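Local coordinates for protein aminotransferase, classes I and II (PDB 3H14) that probably transfers amino groups between amino acids such as L-aspartate and the 2-oxo acid 2-oxoglutarate, with pyridoxal 5'-phosphate as cofactor, at residues A110-D113 with S114-V118; D88-P91 with G92-V95; T324-S327 with R328-A331. One frame throughout, in Å; residues are numbered along the deposited sequence.

Interaction 1: A110-D113 with S114-V118; sequences ALFD and SGDRV
Asp113 and Asp116 bracket a type II beta turn that reverses the chain between helix 100-111 and strand 117-122, a helix-to-strand connection in the seven-stranded sheet of this pyridoxal-phosphate-dependent aminotransferase. The touching parts, from Leu111 to Asp113 and from Ser114 to Val118, run 132° apart. Phe112 is the first residue to leave helical geometry, and the turn is closed by Asp116 N donating to Asp113 O at 2.9 Å. Gly115 takes the third position with positive phi, a conformation that comes easily to a residue without a CB.

The side chain of Asp116 adds a second bond across the same turn. Its OD2 accepts from Asp113 N at 2.8 Å along a nearly straight path (172°), although the donor stands above the carboxylate plane, not in it. The two aspartates thus grip each other by one backbone bond and one side-chain bond, and aspartate suits the place because its short carboxylate can fold back onto an amide three residues earlier. A water donates a hydrogen bond to OD2 and another to Leu111 O at the helix end, so OD2 accepts from two donors. Asp113 instead turns its carboxylate outward, where another water links its OD1 to Ser114 N.

The apolar part of the contact is made by Phe112 and Val118. The Phe112 ring is sandwiched between its neighbour Leu111, whose CB covers one face, and Val118 on the opposite face. Leu137 and Ala163 also touch the ring, and Ile198 of strand 196-200 ties it to the sheet. Val118 sets CG1 anti to its backbone N (chi1 -179°), which leaves CG2 to make a CH-pi contact, 3.7 Å from the centroid of the Phe112 ring and close to the ring normal.

Interaction 2: D88-P91 with G92-V95; sequences DLDP and GRVV
Leu89 and Arg93 meet because of two torsions: Leu89 holds CG anti to its backbone N (chi1 -177°), and the arginine chain, otherwise extended through chi2, bends at chi3 (65°). The bend brings the guanidinium over the leucine, with Leu89 CD1 against one face, offset toward the rim and 3.6 Å from Arg93 NH1. The other methyl, Leu89 CD2, packs on Val94 CG2 at 3.9 Å, so the leucine bridges a charged group and the first valine of strand 94-97.

The backbone between them makes a short 3-10 turn leading into that edge strand. Arg93 N donates to Asp90 O at 3.1 Å, and Val94 N follows with a bond to Pro91 O. Proline suits the first turn, since it needs no N-H there; Asp90 OD1 takes a weak bond from Gly92 N, and a CB on Gly92 would clash with Asp90 OD2.

A water accepts from both Asp90 N and Arg93 NH1. Beyond the segments, Arg93 NE binds Val244 O and NH2 forms a salt bridge with Asp220. With an alanine here in place of Arg93, Asp220 would probably lose its cationic mate and Leu89 CD1 the flat group against it. The guanidinium therefore serves two chemistries at once, its rim N-H groups bound to polar partners while one flat face, from which no N-H points, lies against a methyl.

Interaction 3: T324-S327 with R328-A331; sequences TDDS and RAFA
Thr324 lies across the start of Phe330, its methyl CG2 3.7 Å from Phe330 CD2 and its OG1 against Phe330 CB, the two side chains crossing at a slant. This contact belongs to the N-terminal cap of helix 327-338, where an ST turn runs straight into the helix: Thr324 OG1 accepts from Asp326 N at 2.9 Å along a nearly straight line (169°). With OG1 anti to the backbone N (chi1 -176°), the hydroxyl reaches that amide while the methyl is left to meet the ring. Threonine suits the site because it offers both a hydroxyl and a methyl from one branched carbon.

Asp326 is the N-cap. Its carboxylate folds over the first turn, and OD1 receives a weak, bent bond from Arg328 N at 3.1 Å. Aspartate is apt here, since a short side chain can stand in for the missing carbonyl of a preceding turn, and its negative charge probably interacts favourably with the helix dipole. OD2 meanwhile rests 3.6 Å from Ala329 CB, small enough to let the carboxylate lie against it.

The regular helical ladder starts at once, with Phe330 N donating to Asp326 O at 2.9 Å. Arg328 sets out alongside Asp326, but its extended chain carries the guanidinium past that carboxylate to a salt bridge with Asp18. Ser327, buried, turns its hydroxyl to Gly353 O, while Pro344 and Leu346 touch its side chain. Phe330 packs outside the contact on Leu323 and Arg382, and Ala331 lies against Val342 of strand 340-344, where a small methyl fits. The second rung of the ladder is Ala331 N to Ser327 O, 2.8 Å long, and Ala331 CB sits 3.3 Å from that same oxygen.

Along the chain the order is interaction 2, interaction 1, interaction 3, with no overlap. Interactions 1 and 2 serve the same seven-stranded mixed sheet: residues 88-95 lead into its edge strand 94-97, helix 100-111 follows, and residues 110-118 lead on into strand 117-122. Their centres are about 25 Å apart and their nearest atoms about 10 Å. Interaction 3 starts helix 327-338, which packs beside the four-stranded sheet; its centre is about 35 Å from that of interaction 1 and about 46 Å from that of interaction 2. Two contacts thus shape entries into the large sheet and the third a helix start on the smaller one, separate parts of the fold that do not touch here.

Interaction 1: A110-D113 with S114-V118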
loop_
_atom_site.group_PDB
_atom_site.type_symbol
_atom_site.label_atom_id
_atom_site.label_comp_id
_atom_site.label_asym_id
_atom_site.label_seq_id
_atom_site.Cartn_x
_atom_site.Cartn_y
_atom_site.Cartn_z
ATOM N N ALA A 110 12.051 4.553 -16.044
ATOM C CA ALA A 110 12.565 5.896 -16.238
ATOM C C ALA A 110 13.850 6.121 -15.470
ATOM O O ALA A 110 14.769 6.802 -15.929
ATOM C CB ALA A 110 11.492 6.931 -15.809
ATOM N N LEU A 111 13.944 5.507 -14.295
ATOM C CA LEU A 111 14.988 5.879 -13.332
ATOM C C LEU A 111 16.164 4.930 -13.170
ATOM O O LEU A 111 17.230 5.348 -12.686
ATOM C CB LEU A 111 14.318 6.156 -11.989
ATOM C CG LEU A 111 13.391 7.370 -11.909
ATOM C CD1 LEU A 111 12.683 7.339 -10.599
ATOM C CD2 LEU A 111 14.132 8.725 -12.049
ATOM N N PHE A 112 16.024 3.668 -13.578
ATOM C CA PHE A 112 17.019 2.686 -13.206
ATOM C C PHE A 112 17.387 1.788 -14.334
ATOM O O PHE A 112 16.560 1.489 -15.207
ATOM C CB PHE A 112 16.546 1.815 -12.024
ATOM C CG PHE A 112 16.012 2.615 -10.875
ATOM C CD1 PHE A 112 16.799 3.594 -10.281
ATOM C CD2 PHE A 112 14.760 2.351 -10.356
ATOM C CE1 PHE A 112 16.309 4.339 -9.212
ATOM C CE2 PHE A 112 14.261 3.077 -9.324
ATOM C CZ PHE A 112 15.025 4.073 -8.742
ATOM N N ASP A 113 18.626 1.308 -14.263
ATOM C CA ASP A 113 19.185 0.400 -15.248
ATOM C C ASP A 113 19.516 -0.936 -14.597
ATOM O O ASP A 113 19.612 -1.041 -13.362
ATOM C CB ASP A 113 20.473 1.041 -15.805
ATOM C CG ASP A 113 20.213 2.004 -16.957
ATOM O OD1 ASP A 113 19.526 1.598 -17.922
ATOM O OD2 ASP A 113 20.741 3.148 -16.904
ATOM N N SER A 114 19.698 -1.958 -15.425
ATOM C CA SER A 114 20.091 -3.265 -14.945
ATOM C C SER A 114 21.170 -3.156 -13.867
ATOM O O SER A 114 22.195 -2.507 -14.068
ATOM C CB SER A 114 20.606 -4.088 -16.097
ATOM O OG SER A 114 19.617 -4.175 -17.096
ATOM N N GLY A 115 20.885 -3.771 -12.719
ATOM C CA GLY A 115 21.822 -3.884 -11.609
ATOM C C GLY A 115 21.766 -2.729 -10.639
ATOM O O GLY A 115 22.501 -2.746 -9.656
ATOM N N ASP A 116 20.959 -1.698 -10.908
ATOM C CA ASP A 116 20.846 -0.586 -9.978
ATOM C C ASP A 116 20.181 -1.050 -8.678
ATOM O O ASP A 116 19.218 -1.845 -8.685
ATOM C CB ASP A 116 20.048 0.609 -10.520
ATOM C CG ASP A 116 20.840 1.444 -11.534
ATOM O OD1 ASP A 116 22.066 1.213 -11.673
ATOM O OD2 ASP A 116 20.207 2.326 -12.168
ATOM N N ARG A 117 20.682 -0.487 -7.581
ATOM C CA ARG A 117 20.207 -0.817 -6.237
ATOM C C ARG A 117 19.204 0.183 -5.780
ATOM O O ARG A 117 19.449 1.363 -5.810
ATOM C CB ARG A 117 21.375 -0.915 -5.258
ATOM C CG ARG A 117 22.191 -2.158 -5.485
ATOM C CD ARG A 117 23.362 -2.219 -4.516
ATOM N NE ARG A 117 24.209 -3.380 -4.767
ATOM C CZ ARG A 117 25.280 -3.358 -5.564
ATOM N NH1 ARG A 117 25.660 -2.232 -6.178
ATOM N NH2 ARG A 117 25.997 -4.471 -5.729
ATOM N N VAL A 118 18.062 -0.311 -5.295
ATOM C CA VAL A 118 16.976 0.548 -4.860
ATOM C C VAL A 118 16.619 0.145 -3.425
ATOM O O VAL A 118 16.278 -1.008 -3.201
ATOM C CB VAL A 118 15.756 0.398 -5.791
ATOM C CG1 VAL A 118 14.625 1.320 -5.348
ATOM C CG2 VAL A 118 16.186 0.666 -7.266
HETATM O O HOH W 1 20.464 5.056 -13.245
HETATM O O HOH W 2 19.245 -1.133 -18.176
#

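Interaction 2: D88-P91 with G92-V95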
loop_
_atom_site.group_PDB
_atom_site.type_symbol
_atom_site.label_atom_id
_atom_site.label_comp_id
_atom_site.label_asym_id
_atom_site.label_seq_id
_atom_site.Cartn_x
_atom_site.Cartn_y
_atom_site.Cartn_z
ATOM N N ASP A 88 0.094 23.715 -5.372
ATOM C CA ASP A 88 -0.303 24.171 -6.704
ATOM C C ASP A 88 0.423 23.317 -7.737
ATOM O O ASP A 88 1.640 23.408 -7.881
ATOM C CB ASP A 88 0.061 25.650 -6.883
ATOM C CG ASP A 88 -0.577 26.281 -8.132
ATOM O OD1 ASP A 88 -1.571 27.032 -7.963
ATOM O OD2 ASP A 88 -0.087 26.040 -9.270
ATOM N N LEU A 89 -0.319 22.481 -8.460
ATOM C CA LEU A 89 0.294 21.517 -9.358
ATOM C C LEU A 89 -0.251 21.673 -10.753
ATOM O O LEU A 89 -1.447 21.738 -10.934
ATOM C CB LEU A 89 0.022 20.095 -8.859
ATOM C CG LEU A 89 0.641 18.912 -9.623
ATOM C CD1 LEU A 89 2.181 18.930 -9.545
ATOM C CD2 LEU A 89 0.059 17.588 -9.089
ATOM N N ASP A 90 0.642 21.710 -11.730
ATOM C CA ASP A 90 0.269 21.733 -13.128
ATOM C C ASP A 90 -0.252 20.342 -13.514
ATOM O O ASP A 90 0.405 19.339 -13.219
ATOM C CB ASP A 90 1.493 22.111 -13.958
ATOM C CG ASP A 90 1.289 21.926 -15.444
ATOM O OD1 ASP A 90 0.193 22.193 -15.962
ATOM O OD2 ASP A 90 2.257 21.503 -16.101
ATOM N N PRO A 91 -1.450 20.264 -14.127
ATOM C CA PRO A 91 -1.959 18.962 -14.596
ATOM C C PRO A 91 -1.103 18.257 -15.618
ATOM O O PRO A 91 -1.209 17.049 -15.762
ATOM C CB PRO A 91 -3.339 19.290 -15.186
ATOM C CG PRO A 91 -3.451 20.761 -15.214
ATOM C CD PRO A 91 -2.428 21.353 -14.320
ATOM N N GLY A 92 -0.246 18.998 -16.309
ATOM C CA GLY A 92 0.712 18.412 -17.235
ATOM C C GLY A 92 1.672 17.445 -16.564
ATOM O O GLY A 92 2.249 16.597 -17.223
ATOM N N ARG A 93 1.870 17.596 -15.257
ATOM C CA ARG A 93 2.776 16.712 -14.496
ATOM C C ARG A 93 2.092 15.454 -13.961
ATOM O O ARG A 93 2.768 14.623 -13.389
ATOM C CB ARG A 93 3.412 17.484 -13.318
ATOM C CG ARG A 93 4.516 18.431 -13.769
ATOM C CD ARG A 93 4.935 19.377 -12.680
ATOM N NE ARG A 93 5.541 18.623 -11.603
ATOM C CZ ARG A 93 5.765 19.068 -10.377
ATOM N NH1 ARG A 93 5.504 20.329 -10.042
ATOM N NH2 ARG A 93 6.316 18.246 -9.488
ATOM N N VAL A 94 0.761 15.363 -14.099
ATOM C CA VAL A 94 -0.018 14.192 -13.669
ATOM C C VAL A 94 -0.047 13.216 -14.836
ATOM O O VAL A 94 -0.413 13.590 -15.952
ATOM C CB VAL A 94 -1.452 14.579 -13.235
ATOM C CG1 VAL A 94 -2.333 13.296 -12.819
ATOM C CG2 VAL A 94 -1.387 15.558 -12.121
ATOM N N VAL A 95 0.445 11.993 -14.611
ATOM C CA VAL A 95 0.401 10.921 -15.566
ATOM C C VAL A 95 -0.582 9.837 -15.053
ATOM O O VAL A 95 -0.409 9.302 -13.951
ATOM C CB VAL A 95 1.798 10.306 -15.750
ATOM C CG1 VAL A 95 1.781 9.126 -16.713
ATOM C CG2 VAL A 95 2.785 11.356 -16.229
HETATM O O HOH W 3 3.580 22.242 -11.091
#

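Interaction 3: T324-S327 with R328-A331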
loop_
_atom_site.group_PDB
_atom_site.type_symbol
_atom_site.label_atom_id
_atom_site.label_comp_id
_atom_site.label_asym_id
_atom_site.label_seq_id
_atom_site.Cartn_x
_atom_site.Cartn_y
_atom_site.Cartn_z
ATOM N N THR A 324 4.263 -17.294 19.288
ATOM C CA THR A 324 4.621 -18.279 18.294
ATOM C C THR A 324 6.071 -18.073 17.831
ATOM O O THR A 324 6.641 -16.971 17.961
ATOM C CB THR A 324 3.718 -18.153 17.026
ATOM O OG1 THR A 324 4.043 -19.195 16.101
ATOM C CG2 THR A 324 3.926 -16.769 16.343
ATOM N N ASP A 325 6.623 -19.139 17.294
ATOM C CA ASP A 325 7.919 -19.124 16.645
ATOM C C ASP A 325 7.773 -19.035 15.136
ATOM O O ASP A 325 8.754 -18.866 14.444
ATOM C CB ASP A 325 8.752 -20.378 17.017
ATOM C CG ASP A 325 7.954 -21.683 16.963
ATOM O OD1 ASP A 325 6.774 -21.708 16.498
ATOM O OD2 ASP A 325 8.517 -22.711 17.433
ATOM N N ASP A 326 6.549 -19.150 14.627
ATOM C CA ASP A 326 6.350 -19.263 13.195
ATOM C C ASP A 326 4.979 -18.709 12.836
ATOM O O ASP A 326 3.962 -19.404 12.935
ATOM C CB ASP A 326 6.475 -20.725 12.789
ATOM C CG ASP A 326 6.236 -20.960 11.321
ATOM O OD1 ASP A 326 6.093 -19.978 10.550
ATOM O OD2 ASP A 326 6.191 -22.150 10.937
ATOM N N SER A 327 4.962 -17.447 12.427
ATOM C CA SER A 327 3.710 -16.751 12.120
ATOM C C SER A 327 2.905 -17.401 10.999
ATOM O O SER A 327 1.689 -17.183 10.907
ATOM C CB SER A 327 4.006 -15.313 11.758
ATOM O OG SER A 327 4.854 -15.307 10.639
ATOM N N ARG A 328 3.581 -18.159 10.140
ATOM C CA ARG A 328 2.906 -18.887 9.080
ATOM C C ARG A 328 2.042 -20.003 9.682
ATOM O O ARG A 328 0.866 -20.130 9.377
ATOM C CB ARG A 328 3.931 -19.478 8.123
ATOM C CG ARG A 328 3.348 -20.087 6.882
ATOM C CD ARG A 328 4.469 -20.547 5.974
ATOM N NE ARG A 328 3.996 -20.883 4.635
ATOM C CZ ARG A 328 4.795 -21.158 3.607
ATOM N NH1 ARG A 328 6.110 -21.162 3.742
ATOM N NH2 ARG A 328 4.269 -21.447 2.436
ATOM N N ALA A 329 2.644 -20.796 10.557
ATOM C CA ALA A 329 1.896 -21.822 11.271
ATOM C C ALA A 329 0.823 -21.206 12.159
ATOM O O ALA A 329 -0.269 -21.762 12.306
ATOM C CB ALA A 329 2.872 -22.757 12.106
ATOM N N PHE A 330 1.137 -20.091 12.807
ATOM C CA PHE A 330 0.209 -19.425 13.690
ATOM C C PHE A 330 -0.993 -18.886 12.920
ATOM O O PHE A 330 -2.123 -18.982 13.406
ATOM C CB PHE A 330 0.935 -18.289 14.441
ATOM C CG PHE A 330 0.151 -17.644 15.554
ATOM C CD1 PHE A 330 -0.658 -18.369 16.394
ATOM C CD2 PHE A 330 0.273 -16.274 15.787
ATOM C CE1 PHE A 330 -1.360 -17.750 17.418
ATOM C CE2 PHE A 330 -0.417 -15.669 16.822
ATOM C CZ PHE A 330 -1.227 -16.415 17.643
ATOM N N ALA A 331 -0.760 -18.281 11.749
ATOM C CA ALA A 331 -1.869 -17.801 10.941
ATOM C C ALA A 331 -2.742 -18.997 10.540
ATOM O O ALA A 331 -3.961 -18.918 10.523
ATOM C CB ALA A 331 -1.354 -17.052 9.682
#